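Local coordinates for Cif-like 1 (Burkholderia cenocepacia, PDB 7JQY), which probably hydrolyses epoxides as a Cif-like member of the alpha/beta hydrolase family that assembles into an octamer, at residues D193-R198 with D206-Y211; F170-H173 with I178-M181; A80-Y83 with G87-D90. The protein carries 1 engineered substitution. All coordinates share one frame; numbering follows the deposited sequence.

Interaction 1. Residues D193-R198 with D206-Y211; sequences DFYKKR and DDIAVY
The ring of Y195 barely overlaps that of Y211: the two planes, inclined by 24°, are slid past each other, with their centroids 5.3 Å apart. This is a helix-helix contact in the helical cap of an alpha/beta hydrolase fold: the short segments 193-198 and 206-211 run 130° apart in direction, with axes 10.8 Å from each other at closest approach. At that separation bulky side chains do the bridging. Tyrosine suits both places, since its ring reaches across to the other helix while its hydroxyl stays bonded: Y195 OH pairs with OD2 of D288 and Y211 OH with OD1 of the same carboxylate, so one acid of the core fold ties down both cap helices. The fit is tight, Y195 CZ coming 3.4 Å from Y211 CE2. One turn before Y211, the chi1 of -50° that sets I208 CG2 anti to the backbone N aims this methyl at the Y195 ring in an off-centre CH-pi contact. At the edge, K196 lends its aliphatic chain to I208, while its NZ makes a salt bridge to E88 of a second subunit. The hydrocarbon contact there is loose, with K196 CG 4.3 Å from I208 CD1.

Interaction 2. Residues F170-H173 with I178-M181; sequences FGLH and IAEM
A tight helix-loop-helix corner in the cap of this alpha/beta hydrolase brings the last turn of helix 169-173 against the first turn of helix 178-183. The small residue A179 makes the close approach possible: the CA atoms of H173 and A179 are 5.8 Å apart, and A179 CB sits 3.4 Å from the carbonyl oxygen L172 O, at van der Waals distance. The methyl also reaches the H173 backbone, with A179 CB 4.3 Å from H173 CA. L172 adds a second apolar patch. Its CG stands anti to the backbone N (chi1 169°), and the next torsion carries one branch toward the second helix, where L172 CD1 lies 4.2 Å from A179 CA. The imidazole of H173 starts out in the other direction; its NE2 is hydrogen-bonded to Y190 OH, and its ring meets W57 of the core edge-to-face, so this residue connects the corner with the interior. Helix 220-229 covers A179 through F225 and R229, and R229 clamps both halves of the corner, bonding H173 O and forming a salt bridge with E180. L172, meanwhile, packs further along helix 178-183 on L182 and I183, and on W168 of a third subunit.

Interaction 3. Residues A80-Y83 with G87-D90; sequences AVDY and GESD
A chi1 of -73° swings the carboxylate of D82 away from its own carbonyl carbon, and a nearly equal chi1 of -74° in S89 points its OG back toward D82, so that D82 binds the 87-90 segment twice, through its carbonyl to S89 and through its carboxylate to E88. OG of S89 donates to D82 O at 2.6 Å, a short bond that arrives from above the carbonyl plane instead of along a lone pair. The serine is small enough to press alongside the aspartate, its OG 3.4 Å from D82 CB, and its CB reaches the next carbonyl, 3.6 Å from Y83 O. The same OG accepts from H39 N, which fixes the hydroxyl between two backbone groups.

The second grip comes from the carboxylate. E88 N donates to D82 OD2 at 3.1 Å in a nearly straight bond (167° at the hydrogen), though it meets the oxygen well above the carboxylate plane. OD2 is also bonded to H39 ND1, and OD1 to W61 N, so both oxygens of this buried acid are engaged and its rotation is set. G87 has a positive phi and presents its bare CA to the acid, 3.5 Å from D82 OD2; a residue without a side chain suits this spot. The side chain of E88 bends outward to K196 of a neighbouring subunit. The ring of Y83, whose CB points away from 87-90, meets H55 and touches the probable nucleophile elbow, where S123 is an engineered residue.

D82, G87 and S89 fit the D-x-R-G-x-G-x-S sequence pattern familiar from epoxide hydrolases and related alpha/beta hydrolases; here D82 holds the glycine-containing loop close to strand 77-82.

Overall arrangement
From the N terminus the three contacts close in series: 80-83 with 87-90 first, then 170-173 with 178-181, then 193-198 with 206-211; none nests in or crosses another. Interaction 3 folds back the loop that follows strand 77-82 of the core sheet. Interactions 2 and 1 each close a short loop between consecutive cap helices, and they follow one another directly, since helix 178-183 leads into helix 187-198. Centres lie about 18 Å apart for interactions 1 and 2 and for 1 and 3, and about 22 Å for 2 and 3. Contacts between subunits join interaction 3 to interaction 1, and I178 of interaction 2 packs on D193 of another subunit.

Interaction 1. Residues D193-R198 with D206-Y211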
ATOM      1  N   ASP B 193       3.858  20.253  -6.552  1.00 33.55           N
ATOM      2  CA  ASP B 193       4.999  20.471  -7.428  1.00 34.38           C
ATOM      3  C   ASP B 193       4.600  21.309  -8.631  1.00 36.78           C
ATOM      4  O   ASP B 193       5.286  22.278  -8.981  1.00 34.27           O
ATOM      5  CB  ASP B 193       5.585  19.140  -7.885  1.00 33.55           C
ATOM      6  CG  ASP B 193       6.937  19.315  -8.556  1.00 36.77           C
ATOM      7  OD1 ASP B 193       7.949  19.406  -7.825  1.00 36.66           O
ATOM      8  OD2 ASP B 193       6.976  19.387  -9.802  1.00 33.69           O
ATOM      9  N   PHE B 194       3.471  20.963  -9.260  1.00 34.82           N
ATOM     10  CA  PHE B 194       2.983  21.757 -10.380  1.00 36.18           C
ATOM     11  C   PHE B 194       2.863  23.227  -9.988  1.00 38.14           C
ATOM     12  O   PHE B 194       3.307  24.120 -10.726  1.00 35.37           O
ATOM     13  CB  PHE B 194       1.637  21.204 -10.848  1.00 34.33           C
ATOM     14  CG  PHE B 194       1.157  21.789 -12.128  1.00 35.18           C
ATOM     15  CD1 PHE B 194       0.492  23.006 -12.137  1.00 36.34           C
ATOM     16  CD2 PHE B 194       1.373  21.129 -13.328  1.00 35.12           C
ATOM     17  CE1 PHE B 194       0.054  23.565 -13.330  1.00 34.32           C
ATOM     18  CE2 PHE B 194       0.942  21.679 -14.525  1.00 34.33           C
ATOM     19  CZ  PHE B 194       0.282  22.897 -14.527  1.00 33.12           C
ATOM     20  N   TYR B 195       2.349  23.485  -8.810  1.00 31.32           N
ATOM     21  CA  TYR B 195       2.158  24.813  -8.363  1.00 32.76           C
ATOM     22  C   TYR B 195       3.429  25.554  -8.065  1.00 35.11           C
ATOM     23  O   TYR B 195       3.608  26.615  -8.537  1.00 34.06           O
ATOM     24  CB  TYR B 195       1.287  24.808  -7.116  1.00 34.87           C
ATOM     25  CG  TYR B 195       0.113  25.715  -7.141  1.00 34.81           C
ATOM     26  CD1 TYR B 195      -1.074  25.303  -7.637  1.00 37.64           C
ATOM     27  CD2 TYR B 195       0.183  26.963  -6.644  1.00 40.34           C
ATOM     28  CE1 TYR B 195      -2.165  26.125  -7.655  1.00 37.52           C
ATOM     29  CE2 TYR B 195      -0.896  27.790  -6.658  1.00 39.69           C
ATOM     30  CZ  TYR B 195      -2.070  27.356  -7.163  1.00 38.40           C
ATOM     31  OH  TYR B 195      -3.149  28.158  -7.171  1.00 47.65           O
ATOM     32  N   LYS B 196       4.330  24.960  -7.318  1.00 33.59           N
ATOM     33  CA  LYS B 196       5.520  25.677  -6.877  1.00 34.83           C
ATOM     34  C   LYS B 196       6.481  25.953  -8.025  1.00 33.94           C
ATOM     35  O   LYS B 196       7.183  26.966  -8.005  1.00 34.84           O
ATOM     36  CB  LYS B 196       6.221  24.893  -5.770  1.00 34.08           C
ATOM     37  CG  LYS B 196       5.460  24.887  -4.462  1.00 33.64           C
ATOM     38  CD  LYS B 196       6.285  24.210  -3.406  1.00 34.40           C
ATOM     39  CE  LYS B 196       5.462  23.412  -2.431  1.00 30.62           C
ATOM     40  NZ  LYS B 196       6.236  23.226  -1.164  1.00 30.02           N
ATOM     41  N   LYS B 197       6.506  25.090  -9.041  1.00 36.45           N
ATOM     42  CA  LYS B 197       7.370  25.326 -10.190  1.00 35.94           C
ATOM     43  C   LYS B 197       6.958  26.563 -10.979  1.00 38.75           C
ATOM     44  O   LYS B 197       7.791  27.144 -11.682  1.00 36.60           O
ATOM     45  CB  LYS B 197       7.359  24.097 -11.106  1.00 36.18           C
ATOM     46  CG  LYS B 197       8.468  23.124 -10.803  1.00 40.00           C
ATOM     47  CD  LYS B 197       8.334  21.827 -11.565  1.00 39.57           C
ATOM     48  CE  LYS B 197       9.624  21.035 -11.420  1.00 38.72           C
ATOM     49  NZ  LYS B 197       9.451  19.866 -10.516  1.00 39.89           N
ATOM     50  N   ARG B 198       5.708  27.001 -10.854  1.00 37.29           N
ATOM     51  CA  ARG B 198       5.199  28.134 -11.612  1.00 35.91           C
ATOM     52  C   ARG B 198       4.957  29.368 -10.753  1.00 35.92           C
ATOM     53  O   ARG B 198       4.550  30.406 -11.284  1.00 35.46           O
ATOM     54  CB  ARG B 198       3.903  27.737 -12.326  1.00 36.57           C
ATOM     55  CG  ARG B 198       4.093  26.685 -13.419  1.00 36.35           C
ATOM     56  CD  ARG B 198       2.746  26.000 -13.785  1.00 36.35           C
ATOM     57  NE  ARG B 198       2.892  25.180 -14.984  1.00 35.18           N
ATOM     58  CZ  ARG B 198       3.468  23.984 -15.005  1.00 37.72           C
ATOM     59  NH1 ARG B 198       3.947  23.443 -13.884  1.00 37.84           N
ATOM     60  NH2 ARG B 198       3.578  23.330 -16.154  1.00 38.57           N
ATOM     61  N   ASP B 206      -0.209  24.684   3.056  1.00 34.17           N
ATOM     62  CA  ASP B 206      -1.578  24.425   3.477  1.00 32.84           C
ATOM     63  C   ASP B 206      -2.581  24.993   2.487  1.00 34.49           C
ATOM     64  O   ASP B 206      -3.637  24.396   2.274  1.00 35.68           O
ATOM     65  CB  ASP B 206      -1.837  25.011   4.864  1.00 36.41           C
ATOM     66  CG  ASP B 206      -0.934  24.423   5.929  1.00 37.16           C
ATOM     67  OD1 ASP B 206      -0.271  23.390   5.666  1.00 36.09           O
ATOM     68  OD2 ASP B 206      -0.878  25.013   7.025  1.00 39.03           O
ATOM     69  N   ASP B 207      -2.251  26.112   1.834  1.00 33.16           N
ATOM     70  CA  ASP B 207      -3.177  26.687   0.860  1.00 32.47           C
ATOM     71  C   ASP B 207      -3.245  25.830  -0.400  1.00 33.27           C
ATOM     72  O   ASP B 207      -4.334  25.543  -0.906  1.00 31.05           O
ATOM     73  CB  ASP B 207      -2.746  28.110   0.497  1.00 32.66           C
ATOM     74  CG  ASP B 207      -3.221  29.141   1.491  1.00 34.33           C
ATOM     75  OD1 ASP B 207      -4.276  28.928   2.140  1.00 28.92           O
ATOM     76  OD2 ASP B 207      -2.534  30.177   1.606  1.00 25.92           O
ATOM     77  N   ILE B 208      -2.085  25.418  -0.929  1.00 33.10           N
ATOM     78  CA  ILE B 208      -2.083  24.586  -2.130  1.00 32.39           C
ATOM     79  C   ILE B 208      -2.752  23.238  -1.852  1.00 34.53           C
ATOM     80  O   ILE B 208      -3.442  22.687  -2.719  1.00 35.45           O
ATOM     81  CB  ILE B 208      -0.645  24.417  -2.664  1.00 35.05           C
ATOM     82  CG1 ILE B 208       0.055  25.780  -2.788  1.00 32.32           C
ATOM     83  CG2 ILE B 208      -0.654  23.725  -4.023  1.00 34.16           C
ATOM     84  CD1 ILE B 208       1.560  25.688  -2.853  1.00 35.50           C
ATOM     85  N   ALA B 209      -2.607  22.714  -0.632  1.00 32.53           N
ATOM     86  CA  ALA B 209      -3.214  21.426  -0.293  1.00 35.20           C
ATOM     87  C   ALA B 209      -4.739  21.481  -0.347  1.00 31.54           C
ATOM     88  O   ALA B 209      -5.389  20.455  -0.567  1.00 32.26           O
ATOM     89  CB  ALA B 209      -2.748  20.971   1.092  1.00 33.54           C
ATOM     90  N   VAL B 210      -5.326  22.662  -0.158  1.00 32.79           N
ATOM     91  CA  VAL B 210      -6.768  22.796  -0.321  1.00 33.06           C
ATOM     92  C   VAL B 210      -7.172  22.438  -1.746  1.00 35.54           C
ATOM     93  O   VAL B 210      -8.147  21.702  -1.966  1.00 33.72           O
ATOM     94  CB  VAL B 210      -7.201  24.225   0.042  1.00 32.74           C
ATOM     95  CG1 VAL B 210      -8.673  24.436  -0.281  1.00 30.48           C
ATOM     96  CG2 VAL B 210      -6.898  24.506   1.506  1.00 35.38           C
ATOM     97  N   TYR B 211      -6.418  22.935  -2.736  1.00 31.34           N
ATOM     98  CA  TYR B 211      -6.658  22.539  -4.122  1.00 31.00           C
ATOM     99  C   TYR B 211      -6.401  21.050  -4.315  1.00 29.53           C
ATOM    100  O   TYR B 211      -7.230  20.331  -4.885  1.00 29.16           O
ATOM    101  CB  TYR B 211      -5.763  23.334  -5.074  1.00 31.55           C
ATOM    102  CG  TYR B 211      -5.767  24.834  -4.928  1.00 32.68           C
ATOM    103  CD1 TYR B 211      -6.960  25.554  -4.844  1.00 29.94           C
ATOM    104  CD2 TYR B 211      -4.567  25.539  -4.930  1.00 31.87           C
ATOM    105  CE1 TYR B 211      -6.952  26.934  -4.730  1.00 31.90           C
ATOM    106  CE2 TYR B 211      -4.544  26.914  -4.822  1.00 32.43           C
ATOM    107  CZ  TYR B 211      -5.735  27.614  -4.731  1.00 35.68           C
ATOM    108  OH  TYR B 211      -5.701  28.984  -4.620  1.00 33.45           O
TER

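Interaction 2. Residues F170-H173 with I178-M181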
ATOM      1  N   PHE B 170       0.196  18.967 -21.012  1.00 40.62           N
ATOM      2  CA  PHE B 170      -0.901  18.809 -21.961  1.00 41.21           C
ATOM      3  C   PHE B 170      -0.965  17.376 -22.474  1.00 45.14           C
ATOM      4  O   PHE B 170      -2.046  16.780 -22.564  1.00 42.55           O
ATOM      5  CB  PHE B 170      -0.737  19.782 -23.133  1.00 41.59           C
ATOM      6  CG  PHE B 170      -1.170  21.194 -22.832  1.00 42.10           C
ATOM      7  CD1 PHE B 170      -1.216  21.665 -21.529  1.00 39.55           C
ATOM      8  CD2 PHE B 170      -1.530  22.051 -23.858  1.00 40.51           C
ATOM      9  CE1 PHE B 170      -1.615  22.964 -21.257  1.00 40.17           C
ATOM     10  CE2 PHE B 170      -1.933  23.348 -23.594  1.00 41.66           C
ATOM     11  CZ  PHE B 170      -1.975  23.805 -22.291  1.00 43.00           C
ATOM     12  N   GLY B 171       0.189  16.814 -22.840  1.00 41.75           N
ATOM     13  CA  GLY B 171       0.206  15.442 -23.323  1.00 41.16           C
ATOM     14  C   GLY B 171      -0.305  14.448 -22.293  1.00 43.84           C
ATOM     15  O   GLY B 171      -1.210  13.660 -22.572  1.00 41.55           O
ATOM     16  N   LEU B 172       0.281  14.465 -21.091  1.00 43.46           N
ATOM     17  CA  LEU B 172      -0.108  13.507 -20.060  1.00 43.47           C
ATOM     18  C   LEU B 172      -1.587  13.631 -19.727  1.00 40.92           C
ATOM     19  O   LEU B 172      -2.305  12.631 -19.658  1.00 40.41           O
ATOM     20  CB  LEU B 172       0.740  13.701 -18.803  1.00 41.62           C
ATOM     21  CG  LEU B 172       0.230  12.924 -17.585  1.00 40.26           C
ATOM     22  CD1 LEU B 172       0.334  11.426 -17.825  1.00 40.64           C
ATOM     23  CD2 LEU B 172       0.965  13.318 -16.307  1.00 38.24           C
ATOM     24  N   HIS B 173      -2.058  14.857 -19.503  1.00 40.98           N
ATOM     25  CA  HIS B 173      -3.452  15.045 -19.132  1.00 41.10           C
ATOM     26  C   HIS B 173      -4.388  14.568 -20.228  1.00 44.05           C
ATOM     27  O   HIS B 173      -5.530  14.193 -19.947  1.00 40.18           O
ATOM     28  CB  HIS B 173      -3.716  16.508 -18.807  1.00 40.42           C
ATOM     29  CG  HIS B 173      -3.085  16.953 -17.528  1.00 35.52           C
ATOM     30  ND1 HIS B 173      -3.379  18.161 -16.936  1.00 34.20           N
ATOM     31  CD2 HIS B 173      -2.172  16.350 -16.729  1.00 36.09           C
ATOM     32  CE1 HIS B 173      -2.671  18.286 -15.827  1.00 35.82           C
ATOM     33  NE2 HIS B 173      -1.934  17.200 -15.677  1.00 35.51           N
ATOM     34  N   ILE B 178      -4.737   6.714 -18.324  1.00 39.17           N
ATOM     35  CA  ILE B 178      -3.340   6.636 -17.915  1.00 38.41           C
ATOM     36  C   ILE B 178      -3.041   7.718 -16.886  1.00 36.16           C
ATOM     37  O   ILE B 178      -2.404   7.460 -15.856  1.00 35.56           O
ATOM     38  CB  ILE B 178      -2.401   6.764 -19.132  1.00 40.07           C
ATOM     39  CG1 ILE B 178      -2.456   5.507 -20.004  1.00 42.23           C
ATOM     40  CG2 ILE B 178      -0.983   7.043 -18.662  1.00 36.82           C
ATOM     41  CD1 ILE B 178      -1.968   4.254 -19.312  1.00 44.80           C
ATOM     42  N   ALA B 179      -3.499   8.947 -17.159  1.00 36.54           N
ATOM     43  CA  ALA B 179      -3.273  10.069 -16.251  1.00 34.61           C
ATOM     44  C   ALA B 179      -3.910   9.819 -14.888  1.00 39.12           C
ATOM     45  O   ALA B 179      -3.285  10.064 -13.846  1.00 36.59           O
ATOM     46  CB  ALA B 179      -3.826  11.353 -16.869  1.00 34.50           C
ATOM     47  N   GLU B 180      -5.161   9.328 -14.878  1.00 34.41           N
ATOM     48  CA  GLU B 180      -5.839   9.036 -13.616  1.00 37.14           C
ATOM     49  C   GLU B 180      -5.126   7.929 -12.857  1.00 36.16           C
ATOM     50  O   GLU B 180      -4.926   8.021 -11.643  1.00 34.85           O
ATOM     51  CB  GLU B 180      -7.303   8.657 -13.878  1.00 34.10           C
ATOM     52  CG  GLU B 180      -8.148   9.823 -14.374  1.00 33.18           C
ATOM     53  CD  GLU B 180      -8.161   9.952 -15.894  1.00 38.08           C
ATOM     54  OE1 GLU B 180      -7.132   9.626 -16.537  1.00 40.91           O
ATOM     55  OE2 GLU B 180      -9.191  10.402 -16.453  1.00 39.38           O
ATOM     56  N   MET B 181      -4.705   6.884 -13.563  1.00 37.43           N
ATOM     57  CA  MET B 181      -4.043   5.774 -12.897  1.00 35.66           C
ATOM     58  C   MET B 181      -2.699   6.195 -12.309  1.00 37.65           C
ATOM     59  O   MET B 181      -2.300   5.708 -11.245  1.00 38.63           O
ATOM     60  CB  MET B 181      -3.881   4.626 -13.885  1.00 39.79           C
ATOM     61  CG  MET B 181      -2.747   3.686 -13.590  1.00 44.85           C
ATOM     62  SD  MET B 181      -2.455   2.724 -15.063  1.00 50.75           S
ATOM     63  CE  MET B 181      -0.882   3.436 -15.638  1.00 45.25           C
TER

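Interaction 3. Residues A80-Y83 with G87-D90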
ATOM      1  N   ALA B  80     -18.177  33.326  -6.895  1.00 37.81           N
ATOM      2  CA  ALA B  80     -17.031  32.497  -7.248  1.00 36.39           C
ATOM      3  C   ALA B  80     -17.524  31.069  -7.404  1.00 37.82           C
ATOM      4  O   ALA B  80     -18.015  30.469  -6.440  1.00 40.77           O
ATOM      5  CB  ALA B  80     -15.932  32.583  -6.188  1.00 36.03           C
ATOM      6  N   VAL B  81     -17.421  30.536  -8.617  1.00 35.28           N
ATOM      7  CA  VAL B  81     -18.063  29.284  -9.001  1.00 35.62           C
ATOM      8  C   VAL B  81     -17.017  28.181  -9.110  1.00 37.86           C
ATOM      9  O   VAL B  81     -15.942  28.385  -9.684  1.00 32.37           O
ATOM     10  CB  VAL B  81     -18.820  29.444 -10.338  1.00 36.67           C
ATOM     11  CG1 VAL B  81     -19.644  28.204 -10.642  1.00 38.31           C
ATOM     12  CG2 VAL B  81     -19.682  30.689 -10.314  1.00 37.41           C
ATOM     13  N   ASP B  82     -17.340  27.005  -8.570  1.00 36.13           N
ATOM     14  CA  ASP B  82     -16.660  25.776  -8.967  1.00 35.92           C
ATOM     15  C   ASP B  82     -17.289  25.323 -10.276  1.00 37.14           C
ATOM     16  O   ASP B  82     -18.435  24.860 -10.277  1.00 35.05           O
ATOM     17  CB  ASP B  82     -16.811  24.684  -7.908  1.00 34.17           C
ATOM     18  CG  ASP B  82     -15.967  24.932  -6.653  1.00 36.90           C
ATOM     19  OD1 ASP B  82     -14.941  25.657  -6.731  1.00 32.09           O
ATOM     20  OD2 ASP B  82     -16.330  24.367  -5.587  1.00 33.35           O
ATOM     21  N   TYR B  83     -16.562  25.439 -11.392  1.00 32.64           N
ATOM     22  CA  TYR B  83     -17.203  25.081 -12.653  1.00 36.82           C
ATOM     23  C   TYR B  83     -17.396  23.567 -12.746  1.00 35.95           C
ATOM     24  O   TYR B  83     -16.960  22.805 -11.877  1.00 36.61           O
ATOM     25  CB  TYR B  83     -16.433  25.624 -13.871  1.00 33.34           C
ATOM     26  CG  TYR B  83     -14.962  25.304 -14.027  1.00 33.04           C
ATOM     27  CD1 TYR B  83     -14.478  24.010 -13.936  1.00 32.79           C
ATOM     28  CD2 TYR B  83     -14.058  26.320 -14.349  1.00 35.63           C
ATOM     29  CE1 TYR B  83     -13.127  23.737 -14.107  1.00 33.95           C
ATOM     30  CE2 TYR B  83     -12.721  26.065 -14.525  1.00 34.57           C
ATOM     31  CZ  TYR B  83     -12.255  24.776 -14.411  1.00 36.34           C
ATOM     32  OH  TYR B  83     -10.911  24.539 -14.588  1.00 32.85           O
ATOM     33  N   GLY B  87     -14.031  21.158  -7.708  1.00 32.21           N
ATOM     34  CA  GLY B  87     -14.423  21.502  -6.354  1.00 34.70           C
ATOM     35  C   GLY B  87     -15.578  20.631  -5.899  1.00 34.89           C
ATOM     36  O   GLY B  87     -15.571  19.407  -6.070  1.00 33.50           O
ATOM     37  N   GLU B  88     -16.595  21.277  -5.336  1.00 34.32           N
ATOM     38  CA  GLU B  88     -17.782  20.621  -4.823  1.00 36.27           C
ATOM     39  C   GLU B  88     -18.877  20.475  -5.874  1.00 38.69           C
ATOM     40  O   GLU B  88     -19.993  20.072  -5.542  1.00 35.42           O
ATOM     41  CB  GLU B  88     -18.305  21.397  -3.612  1.00 36.33           C
ATOM     42  CG  GLU B  88     -17.292  21.487  -2.487  1.00 35.16           C
ATOM     43  CD  GLU B  88     -16.932  20.113  -1.938  1.00 38.63           C
ATOM     44  OE1 GLU B  88     -17.849  19.348  -1.570  1.00 34.18           O
ATOM     45  OE2 GLU B  88     -15.727  19.791  -1.883  1.00 42.49           O
ATOM     46  N   SER B  89     -18.589  20.802  -7.127  1.00 37.36           N
ATOM     47  CA  SER B  89     -19.587  20.662  -8.171  1.00 38.44           C
ATOM     48  C   SER B  89     -19.676  19.212  -8.648  1.00 37.51           C
ATOM     49  O   SER B  89     -18.817  18.373  -8.349  1.00 33.82           O
ATOM     50  CB  SER B  89     -19.242  21.586  -9.334  1.00 35.76           C
ATOM     51  OG  SER B  89     -19.540  22.927  -8.983  1.00 35.85           O
ATOM     52  N   ASP B  90     -20.763  18.910  -9.363  1.00 35.64           N
ATOM     53  CA  ASP B  90     -20.936  17.580  -9.928  1.00 35.86           C
ATOM     54  C   ASP B  90     -19.856  17.294 -10.971  1.00 40.31           C
ATOM     55  O   ASP B  90     -19.244  18.207 -11.537  1.00 36.19           O
ATOM     56  CB  ASP B  90     -22.323  17.435 -10.551  1.00 42.31           C
ATOM     57  CG  ASP B  90     -23.407  17.234  -9.500  1.00 41.19           C
ATOM     58  OD1 ASP B  90     -23.054  17.157  -8.297  1.00 38.16           O
ATOM     59  OD2 ASP B  90     -24.596  17.179  -9.875  1.00 43.15           O
TER